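Local coordinates for SusD superfamily protein (Bacteroides fragilis NCTC 9343, PDB 3NQP), which probably binds glycans at the cell surface as an outer-membrane lipoprotein of the SusD family, handing them to a partner transporter, at residues F54-S60 with Q315-N320; L156-R160 with D504-T510; N280-Y285 with H357-I362. All coordinates share one frame; numbering follows the deposited sequence.

Interaction 1: F54-S60 with Q315-N320. With EDO (1,2-ethanediol), chain D.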
loop_
_atom_site.group_PDB
_atom_site.type_symbol
_atom_site.label_atom_id
_atom_site.label_comp_id
_atom_site.label_asym_id
_atom_site.label_seq_id
_atom_site.Cartn_x
_atom_site.Cartn_y
_atom_site.Cartn_z
ATOM N N PHE A 54 2.176 -8.134 -12.494
ATOM C CA PHE A 54 1.851 -7.198 -13.551
ATOM C C PHE A 54 2.368 -7.744 -14.893
ATOM O O PHE A 54 3.316 -8.495 -14.925
ATOM C CB PHE A 54 2.472 -5.847 -13.239
ATOM C CG PHE A 54 1.663 -5.025 -12.275
ATOM C CD1 PHE A 54 0.617 -4.259 -12.706
ATOM C CD2 PHE A 54 1.900 -5.089 -10.946
ATOM C CE1 PHE A 54 -0.150 -3.529 -11.828
ATOM C CE2 PHE A 54 1.141 -4.366 -10.054
ATOM C CZ PHE A 54 0.103 -3.595 -10.497
ATOM N N ILE A 55 1.681 -7.444 -15.984
ATOM C CA ILE A 55 2.209 -7.803 -17.282
ATOM C C ILE A 55 3.149 -6.675 -17.763
ATOM O O ILE A 55 3.109 -5.547 -17.242
ATOM C CB ILE A 55 1.095 -8.076 -18.292
ATOM C CG1 ILE A 55 0.314 -6.812 -18.609
ATOM C CG2 ILE A 55 0.126 -9.172 -17.801
ATOM C CD1 ILE A 55 0.497 -6.360 -20.009
ATOM N N THR A 56 3.954 -6.985 -18.778
ATOM C CA THR A 56 4.744 -5.974 -19.480
ATOM C C THR A 56 4.515 -6.125 -20.980
ATOM O O THR A 56 3.832 -7.048 -21.414
ATOM C CB THR A 56 6.271 -6.090 -19.159
ATOM O OG1 THR A 56 6.732 -7.367 -19.570
ATOM C CG2 THR A 56 6.505 -5.938 -17.684
ATOM N N GLY A 57 5.057 -5.188 -21.743
ATOM C CA GLY A 57 4.792 -5.088 -23.180
ATOM C C GLY A 57 3.482 -4.365 -23.401
ATOM O O GLY A 57 3.142 -3.420 -22.695
ATOM N N ALA A 58 2.688 -4.870 -24.321
ATOM C CA ALA A 58 1.428 -4.219 -24.655
ATOM C C ALA A 58 0.334 -4.758 -23.726
ATOM O O ALA A 58 0.201 -5.963 -23.477
ATOM C CB ALA A 58 1.074 -4.445 -26.111
ATOM N N SER A 59 -0.472 -3.851 -23.222
ATOM C CA SER A 59 -1.642 -4.243 -22.475
ATOM C C SER A 59 -2.665 -4.863 -23.402
ATOM O O SER A 59 -2.573 -4.738 -24.616
ATOM C CB SER A 59 -2.243 -3.077 -21.737
ATOM O OG SER A 59 -2.718 -2.101 -22.627
ATOM N N SER A 60 -3.650 -5.529 -22.807
ATOM C CA SER A 60 -4.815 -6.015 -23.567
ATOM C C SER A 60 -5.421 -4.933 -24.454
ATOM O O SER A 60 -5.954 -5.227 -25.536
ATOM C CB SER A 60 -5.864 -6.564 -22.597
ATOM O OG SER A 60 -5.359 -7.736 -21.974
ATOM N N GLN A 315 -4.965 1.818 -20.548
ATOM C CA GLN A 315 -4.505 0.591 -19.911
ATOM C C GLN A 315 -2.991 0.518 -20.003
ATOM O O GLN A 315 -2.414 -0.107 -20.897
ATOM C CB GLN A 315 -5.146 -0.684 -20.486
ATOM C CG GLN A 315 -4.950 -1.860 -19.496
ATOM C CD GLN A 315 -5.658 -3.109 -19.898
ATOM O OE1 GLN A 315 -5.742 -3.403 -21.084
ATOM N NE2 GLN A 315 -6.129 -3.900 -18.908
ATOM N N THR A 316 -2.378 1.218 -19.067
ATOM C CA THR A 316 -0.939 1.272 -18.927
ATOM C C THR A 316 -0.432 0.582 -17.655
ATOM O O THR A 316 0.750 0.561 -17.406
ATOM C CB THR A 316 -0.417 2.766 -18.995
ATOM O OG1 THR A 316 -1.157 3.610 -18.115
ATOM C CG2 THR A 316 -0.551 3.323 -20.452
ATOM N N TYR A 317 -1.334 -0.002 -16.882
ATOM C CA TYR A 317 -1.020 -0.906 -15.785
ATOM C C TYR A 317 -2.068 -2.014 -15.849
ATOM O O TYR A 317 -3.283 -1.712 -15.933
ATOM C CB TYR A 317 -1.130 -0.212 -14.382
ATOM C CG TYR A 317 -0.132 0.906 -14.212
ATOM C CD1 TYR A 317 -0.429 2.189 -14.654
ATOM C CD2 TYR A 317 1.124 0.679 -13.684
ATOM C CE1 TYR A 317 0.482 3.216 -14.574
ATOM C CE2 TYR A 317 2.037 1.702 -13.586
ATOM C CZ TYR A 317 1.712 2.979 -14.018
ATOM O OH TYR A 317 2.626 3.998 -13.966
ATOM N N GLU A 318 -1.626 -3.265 -15.852
ATOM C CA GLU A 318 -2.540 -4.400 -15.955
ATOM C C GLU A 318 -2.034 -5.629 -15.215
ATOM O O GLU A 318 -0.937 -6.113 -15.465
ATOM C CB GLU A 318 -2.758 -4.840 -17.404
ATOM C CG GLU A 318 -3.929 -5.921 -17.593
ATOM C CD GLU A 318 -4.137 -6.279 -19.067
ATOM O OE1 GLU A 318 -3.440 -5.693 -19.918
ATOM O OE2 GLU A 318 -5.044 -7.096 -19.369
ATOM N N TYR A 319 -2.899 -6.200 -14.393
ATOM C CA TYR A 319 -2.564 -7.445 -13.725
ATOM C C TYR A 319 -2.612 -8.610 -14.673
ATOM O O TYR A 319 -3.486 -8.699 -15.547
ATOM C CB TYR A 319 -3.501 -7.705 -12.565
ATOM C CG TYR A 319 -3.298 -6.729 -11.439
ATOM C CD1 TYR A 319 -2.308 -6.937 -10.501
ATOM C CD2 TYR A 319 -4.082 -5.599 -11.326
ATOM C CE1 TYR A 319 -2.086 -6.015 -9.464
ATOM C CE2 TYR A 319 -3.893 -4.675 -10.249
ATOM C CZ TYR A 319 -2.867 -4.909 -9.351
ATOM O OH TYR A 319 -2.622 -4.038 -8.315
ATOM N N ASN A 320 -1.685 -9.544 -14.475
ATOM C CA ASN A 320 -1.716 -10.821 -15.193
ATOM C C ASN A 320 -3.095 -11.393 -14.910
ATOM O O ASN A 320 -3.597 -11.283 -13.789
ATOM C CB ASN A 320 -0.651 -11.722 -14.595
ATOM C CG ASN A 320 -0.492 -13.009 -15.313
ATOM O OD1 ASN A 320 -1.382 -13.870 -15.280
ATOM N ND2 ASN A 320 0.667 -13.183 -15.970
HETATM C C1 EDO D . -1.829 -8.699 -22.109
HETATM O O1 EDO D . -1.784 -9.594 -20.991
HETATM C C2 EDO D . -2.529 -9.310 -23.327
HETATM O O2 EDO D . -3.894 -9.693 -23.028
HETATM O O HOH W 1 2.792 -11.225 -15.463
HETATM O O HOH W 2 1.269 -3.599 -16.209
#
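The E318 side chain is fully extended, with CG anti to the backbone N (chi1 -171°), and this carries its carboxylate to S59 and S60. S60 OG lies beside its own backbone N (chi1 -67°) and faces the same carboxylate. Both oxygens of E318 are used, each on its syn lone pair. OE1 accepts from S60 N at 2.9 Å and OE2 from S60 OG at 2.7 Å. The two bonds fix the rotation of the carboxylate. A 1,2-ethanediol, probably from the crystallisation liquor, donates to S60 OG. OE2 has a further weak bond from T356 N.

S59 OG donates to Q315 O at 2.7 Å, in the carbonyl plane on a lone pair. The backbones meet once, where I55 N donates to E318 O at 3.0 Å. The CG1 branch of I55 packs on E318 CB, and CG2 rests on N320 CA at 3.6 Å.

F54 and Y319 run alongside each other, their ring planes 32° apart, and F54 CZ lies 3.4 Å from Y319 CE1. Y319 OH bonds to E48 of helix 39-48. Water 1 bridges F54 O and N320 ND2, and N320 OD1 caps A322 N in helix 321-325.

The motif is a single beta bridge, with the E318 carboxylate held by S60 beside it. It joins the loop after helix 39-48 to the one leading into helix 321-325 in this SusD-family chain.

Interaction 2: L156-R160 with D504-T510; sequences LYMAR and DPALEQT
Hydrogen bonds from R160 to T510 and E508 are the direct polar link between the segments. The guanidinium meets T510 end-on, with NH1 and NH2 both donating to OG1, at 3.0 and 3.1 Å. OG1 lies in the guanidinium plane. NH1 also donates to E508 O at 2.9 Å, which is tilted 23° from that plane. A bend at chi3 (67°) turns the end of R160 toward these acceptors. T510 OG1 also bonds to W494 O, and R160 NE to G137 O, which further fixes the guanidinium.

Water 4 accepts hydrogen bonds from R160 N and E508 N and donates one to A506 O. Water 3 between M158 N and D504 OD2 is a doubtful bridge, its bond to OD2 being too short.

Van der Waals contacts are modest. A506 CB sits against the M158-A159 peptide, 3.5 Å from M158 C. L507 CD2 touches R160 CG at 3.9 Å. The poorly ordered Y157 ring has D504 CG over one face, and its CE2 reaches P505 CD at 3.8 Å.

Turn bonds shape 504-510. D504 OD1 accepts from A506 N, an Asx turn, inside a type I turn from D504 to L507.

At the surface, the loop leading into helix 163-181 is joined to the chain leaving helix 498-503, and L507 and Q509 pack back on L501 of that helix.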
loop_
_atom_site.group_PDB
_atom_site.type_symbol
_atom_site.label_atom_id
_atom_site.label_comp_id
_atom_site.label_asym_id
_atom_site.label_seq_id
_atom_site.Cartn_x
_atom_site.Cartn_y
_atom_site.Cartn_z
ATOM N N LEU A 156 22.048 20.177 0.518
ATOM C CA LEU A 156 22.258 18.776 0.140
ATOM C C LEU A 156 23.575 18.265 0.758
ATOM O O LEU A 156 23.976 18.733 1.821
ATOM C CB LEU A 156 22.238 18.631 -1.393
ATOM N N TYR A 157 24.227 17.308 0.087
ATOM C CA TYR A 157 25.579 16.795 0.425
ATOM C C TYR A 157 25.712 16.193 1.830
ATOM O O TYR A 157 26.646 16.509 2.591
ATOM C CB TYR A 157 26.660 17.843 0.159
ATOM C CG TYR A 157 26.716 18.280 -1.300
ATOM C CD1 TYR A 157 25.595 18.855 -1.924
ATOM C CD2 TYR A 157 27.885 18.132 -2.053
ATOM C CE1 TYR A 157 25.628 19.264 -3.239
ATOM C CE2 TYR A 157 27.932 18.548 -3.381
ATOM C CZ TYR A 157 26.794 19.112 -3.967
ATOM O OH TYR A 157 26.813 19.522 -5.282
HETATM N N MSE A 158 24.775 15.290 2.125
HETATM C CA MSE A 158 24.782 14.516 3.353
HETATM C C MSE A 158 24.930 13.020 3.007
HETATM O O MSE A 158 24.307 12.538 2.066
HETATM C CB MSE A 158 23.470 14.743 4.104
HETATM C CG MSE A 158 23.438 14.134 5.477
HETATM SE SE MSE A 158 21.723 14.518 6.295
HETATM C CE MSE A 158 21.549 16.295 5.643
ATOM N N ALA A 159 25.749 12.312 3.780
ATOM C CA ALA A 159 25.948 10.885 3.626
ATOM C C ALA A 159 24.670 10.123 4.049
ATOM O O ALA A 159 23.907 10.589 4.900
ATOM C CB ALA A 159 27.176 10.427 4.492
ATOM N N ARG A 160 24.474 8.945 3.461
ATOM C CA ARG A 160 23.441 8.035 3.905
ATOM C C ARG A 160 23.766 7.526 5.301
ATOM O O ARG A 160 24.842 7.042 5.527
ATOM C CB ARG A 160 23.330 6.872 2.933
ATOM C CG ARG A 160 23.001 7.328 1.530
ATOM C CD ARG A 160 23.069 6.217 0.492
ATOM N NE ARG A 160 22.052 5.187 0.641
ATOM C CZ ARG A 160 21.687 4.359 -0.336
ATOM N NH1 ARG A 160 22.232 4.423 -1.537
ATOM N NH2 ARG A 160 20.769 3.443 -0.113
ATOM N N ASP A 504 26.782 14.386 -6.179
ATOM C CA ASP A 504 26.824 14.408 -4.707
ATOM C C ASP A 504 27.826 13.381 -4.159
ATOM O O ASP A 504 27.483 12.215 -3.922
ATOM C CB ASP A 504 25.415 14.173 -4.142
ATOM C CG ASP A 504 25.331 14.376 -2.616
ATOM O OD1 ASP A 504 26.383 14.358 -1.904
ATOM O OD2 ASP A 504 24.186 14.528 -2.134
ATOM N N PRO A 505 29.068 13.800 -3.956
ATOM C CA PRO A 505 30.077 12.844 -3.503
ATOM C C PRO A 505 29.914 12.322 -2.062
ATOM O O PRO A 505 30.635 11.409 -1.693
ATOM C CB PRO A 505 31.405 13.613 -3.656
ATOM C CG PRO A 505 31.028 15.047 -3.726
ATOM C CD PRO A 505 29.571 15.180 -4.013
ATOM N N ALA A 506 28.967 12.847 -1.281
ATOM C CA ALA A 506 28.580 12.212 0.000
ATOM C C ALA A 506 27.855 10.870 -0.160
ATOM O O ALA A 506 27.974 9.999 0.693
ATOM C CB ALA A 506 27.709 13.160 0.854
ATOM N N LEU A 507 27.098 10.721 -1.238
ATOM C CA LEU A 507 26.289 9.561 -1.461
ATOM C C LEU A 507 27.084 8.404 -1.993
ATOM O O LEU A 507 27.973 8.569 -2.841
ATOM C CB LEU A 507 25.169 9.865 -2.464
ATOM C CG LEU A 507 24.119 10.882 -2.023
ATOM C CD1 LEU A 507 23.097 11.087 -3.190
ATOM C CD2 LEU A 507 23.434 10.437 -0.748
ATOM N N GLU A 508 26.765 7.234 -1.468
ATOM C CA GLU A 508 27.220 5.984 -2.024
ATOM C C GLU A 508 26.035 5.206 -2.598
ATOM O O GLU A 508 24.915 5.346 -2.142
ATOM C CB GLU A 508 27.978 5.169 -0.953
ATOM C CG GLU A 508 29.382 5.738 -0.714
ATOM C CD GLU A 508 30.139 5.082 0.425
ATOM O OE1 GLU A 508 29.583 4.188 1.102
ATOM O OE2 GLU A 508 31.312 5.469 0.641
ATOM N N GLN A 509 26.334 4.368 -3.579
ATOM C CA GLN A 509 25.382 3.456 -4.138
ATOM C C GLN A 509 24.798 2.532 -3.064
ATOM O O GLN A 509 25.415 2.258 -2.038
ATOM C CB GLN A 509 26.001 2.627 -5.276
ATOM C CG GLN A 509 24.966 1.758 -6.048
ATOM C CD GLN A 509 23.819 2.566 -6.604
ATOM O OE1 GLN A 509 22.742 2.634 -6.009
ATOM N NE2 GLN A 509 24.036 3.195 -7.738
ATOM N N THR A 510 23.546 2.110 -3.281
ATOM C CA THR A 510 22.945 1.101 -2.422
ATOM C C THR A 510 23.803 -0.166 -2.507
ATOM O O THR A 510 24.283 -0.509 -3.609
ATOM C CB THR A 510 21.476 0.850 -2.879
ATOM O OG1 THR A 510 20.795 2.125 -2.894
ATOM C CG2 THR A 510 20.768 -0.162 -1.962
HETATM O O HOH W 3 23.089 13.978 0.082
HETATM O O HOH W 4 26.413 7.825 1.581
#

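Interaction 3: N280-Y285 with H357-I362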
loop_
_atom_site.group_PDB
_atom_site.type_symbol
_atom_site.label_atom_id
_atom_site.label_comp_id
_atom_site.label_asym_id
_atom_site.label_seq_id
_atom_site.Cartn_x
_atom_site.Cartn_y
_atom_site.Cartn_z
ATOM N N ASN A 280 -6.203 6.302 -11.310
ATOM C CA ASN A 280 -6.809 4.983 -11.343
ATOM C C ASN A 280 -7.431 4.661 -12.722
ATOM O O ASN A 280 -7.652 3.472 -13.057
ATOM C CB ASN A 280 -7.793 4.764 -10.176
ATOM C CG ASN A 280 -7.090 4.534 -8.834
ATOM O OD1 ASN A 280 -5.851 4.519 -8.776
ATOM N ND2 ASN A 280 -7.883 4.386 -7.730
ATOM N N GLY A 281 -7.624 5.699 -13.559
ATOM C CA GLY A 281 -8.052 5.487 -14.967
ATOM C C GLY A 281 -7.070 4.731 -15.836
ATOM O O GLY A 281 -7.429 4.174 -16.903
ATOM N N THR A 282 -5.811 4.708 -15.407
ATOM C CA THR A 282 -4.755 4.007 -16.138
ATOM C C THR A 282 -4.775 2.493 -16.011
ATOM O O THR A 282 -3.966 1.828 -16.659
ATOM C CB THR A 282 -3.318 4.498 -15.722
ATOM O OG1 THR A 282 -3.059 4.166 -14.369
ATOM C CG2 THR A 282 -3.161 6.053 -15.898
ATOM N N PHE A 283 -5.644 1.935 -15.158
ATOM C CA PHE A 283 -5.812 0.472 -15.061
ATOM C C PHE A 283 -7.059 0.017 -15.843
ATOM O O PHE A 283 -7.546 -1.093 -15.609
ATOM C CB PHE A 283 -6.010 0.001 -13.610
ATOM C CG PHE A 283 -4.762 0.008 -12.764
ATOM C CD1 PHE A 283 -4.187 1.188 -12.354
ATOM C CD2 PHE A 283 -4.230 -1.187 -12.286
ATOM C CE1 PHE A 283 -3.036 1.159 -11.543
ATOM C CE2 PHE A 283 -3.103 -1.211 -11.472
ATOM C CZ PHE A 283 -2.521 -0.052 -11.100
ATOM N N THR A 284 -7.602 0.880 -16.705
ATOM C CA THR A 284 -8.890 0.586 -17.373
ATOM C C THR A 284 -8.752 0.282 -18.879
ATOM O O THR A 284 -8.190 -0.767 -19.257
ATOM C CB THR A 284 -9.934 1.676 -17.077
ATOM O OG1 THR A 284 -9.578 2.933 -17.680
ATOM C CG2 THR A 284 -10.087 1.834 -15.555
ATOM N N TYR A 285 -9.267 1.180 -19.732
ATOM C CA TYR A 285 -9.120 1.051 -21.155
ATOM C C TYR A 285 -9.358 2.465 -21.770
ATOM O O TYR A 285 -9.907 3.388 -21.119
ATOM C CB TYR A 285 -10.095 0.015 -21.709
ATOM C CG TYR A 285 -11.496 0.302 -21.243
ATOM C CD1 TYR A 285 -11.934 -0.156 -20.004
ATOM C CD2 TYR A 285 -12.360 1.065 -22.004
ATOM C CE1 TYR A 285 -13.210 0.128 -19.533
ATOM C CE2 TYR A 285 -13.677 1.348 -21.531
ATOM C CZ TYR A 285 -14.075 0.892 -20.300
ATOM O OH TYR A 285 -15.338 1.192 -19.809
ATOM N N HIS A 357 -9.479 -5.371 -16.019
ATOM C CA HIS A 357 -9.535 -3.929 -15.919
ATOM C C HIS A 357 -10.090 -3.550 -14.529
ATOM O O HIS A 357 -11.072 -4.125 -14.064
ATOM C CB HIS A 357 -10.439 -3.399 -17.058
ATOM C CG HIS A 357 -10.170 -4.035 -18.387
ATOM N ND1 HIS A 357 -9.278 -3.508 -19.293
ATOM C CD2 HIS A 357 -10.684 -5.154 -18.971
ATOM C CE1 HIS A 357 -9.229 -4.290 -20.366
ATOM N NE2 HIS A 357 -10.095 -5.280 -20.205
ATOM N N VAL A 358 -9.400 -2.655 -13.818
ATOM C CA VAL A 358 -9.658 -2.498 -12.402
ATOM C C VAL A 358 -10.688 -1.416 -12.165
ATOM O O VAL A 358 -10.464 -0.229 -12.501
ATOM C CB VAL A 358 -8.332 -2.192 -11.602
ATOM C CG1 VAL A 358 -8.650 -1.977 -10.115
ATOM C CG2 VAL A 358 -7.326 -3.370 -11.784
ATOM N N ARG A 359 -11.821 -1.825 -11.575
ATOM C CA ARG A 359 -12.891 -0.915 -11.225
ATOM C C ARG A 359 -13.098 -0.791 -9.701
ATOM O O ARG A 359 -14.140 -0.307 -9.247
ATOM C CB ARG A 359 -14.189 -1.380 -11.895
ATOM C CG ARG A 359 -14.606 -2.773 -11.507
ATOM C CD ARG A 359 -16.067 -3.026 -11.923
ATOM N NE ARG A 359 -16.292 -4.450 -12.103
ATOM C CZ ARG A 359 -17.264 -4.946 -12.865
ATOM N NH1 ARG A 359 -18.079 -4.099 -13.472
ATOM N NH2 ARG A 359 -17.408 -6.269 -13.022
ATOM N N LYS A 360 -12.087 -1.202 -8.933
ATOM C CA LYS A 360 -12.145 -1.246 -7.473
ATOM C C LYS A 360 -12.421 0.097 -6.842
ATOM O O LYS A 360 -13.156 0.164 -5.857
ATOM C CB LYS A 360 -10.811 -1.759 -6.915
ATOM C CG LYS A 360 -10.844 -2.100 -5.404
ATOM C CD LYS A 360 -9.582 -2.858 -4.973
ATOM C CE LYS A 360 -9.529 -3.040 -3.457
ATOM N NZ LYS A 360 -8.462 -3.985 -3.067
ATOM N N ASN A 361 -11.816 1.151 -7.389
ATOM C CA ASN A 361 -11.738 2.456 -6.700
ATOM C C ASN A 361 -11.601 3.598 -7.732
ATOM O O ASN A 361 -10.673 4.379 -7.703
ATOM C CB ASN A 361 -10.574 2.414 -5.692
ATOM C CG ASN A 361 -10.495 3.631 -4.798
ATOM O OD1 ASN A 361 -11.524 4.205 -4.404
ATOM N ND2 ASN A 361 -9.262 3.997 -4.416
ATOM N N ILE A 362 -12.516 3.618 -8.704
ATOM C CA ILE A 362 -12.486 4.599 -9.812
ATOM C C ILE A 362 -13.501 5.742 -9.627
ATOM O O ILE A 362 -13.947 6.376 -10.602
ATOM C CB ILE A 362 -12.606 3.908 -11.205
ATOM C CG1 ILE A 362 -13.872 3.048 -11.319
ATOM C CG2 ILE A 362 -11.357 3.054 -11.469
ATOM C CD1 ILE A 362 -14.375 2.783 -12.834
HETATM O O HOH W 5 -8.442 1.414 -11.553
HETATM O O HOH W 6 -7.036 2.710 -5.510
#
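The H357 ring presents a face to the edge of Y285 in an edge-to-face pair, with planes at 88° and centroids 6.0 Å apart. At the edge of the imidazole, near its plane, lies T284 O, which accepts from ND1 at 2.9 Å. The donor stands above the carbonyl plane of T284, not on a lone pair. NE2 bonds to S341 OG, so both ring nitrogens are held and the ring rotation is fixed. Y285 OH is tied to D305.

The N280 amide has N361 O in its plane, 2.8 Å from ND2, in a nearly straight bond (171°). Water 6 accepts from the amide nitrogens of both N280 and N361. The N280 OD1 partner is Y377 OH, while N361 ND2 also reaches D376 O.

V358 N donates to F283 O at 3.0 Å. F283 CB packs on V358 CB at 3.8 Å. F283 CG lies beside its own backbone N (chi1 -75°), which leads the end of the ring away from 357-362 and onto W40 and I44 of helix 39-48. Water 5 donates to N280 O and V358 O, bridging the two backbones.

T284 OG1 donates to G281 O within the type I turn from G281 to T284. The motif is a 3-10 segment and its turn docked on the end of strand 351-358, which pairs with 338-344 in a two-stranded antiparallel hairpin.

Interactions 1 and 3 are neighbours, with centres about 12 Å apart. They touch directly. T282 O is probably hydrogen-bonded to T316 N at 2.9 Å and to Y317 N at 3.2 Å, and Q315 packs on H357. Loop 315-320 thus touches both 54-60 and 280-285, next to the end of strand 351-358. Interaction 2 lies apart at the surface, its centre about 35 Å from that of interaction 1 and about 39 Å from that of interaction 3. Along the chain, interaction 3 is nested within the loop closed by interaction 2. Ethanediol molecules lie beside interactions 1 and 3; these probably come from the crystallisation liquor and do not by themselves define a glycan site.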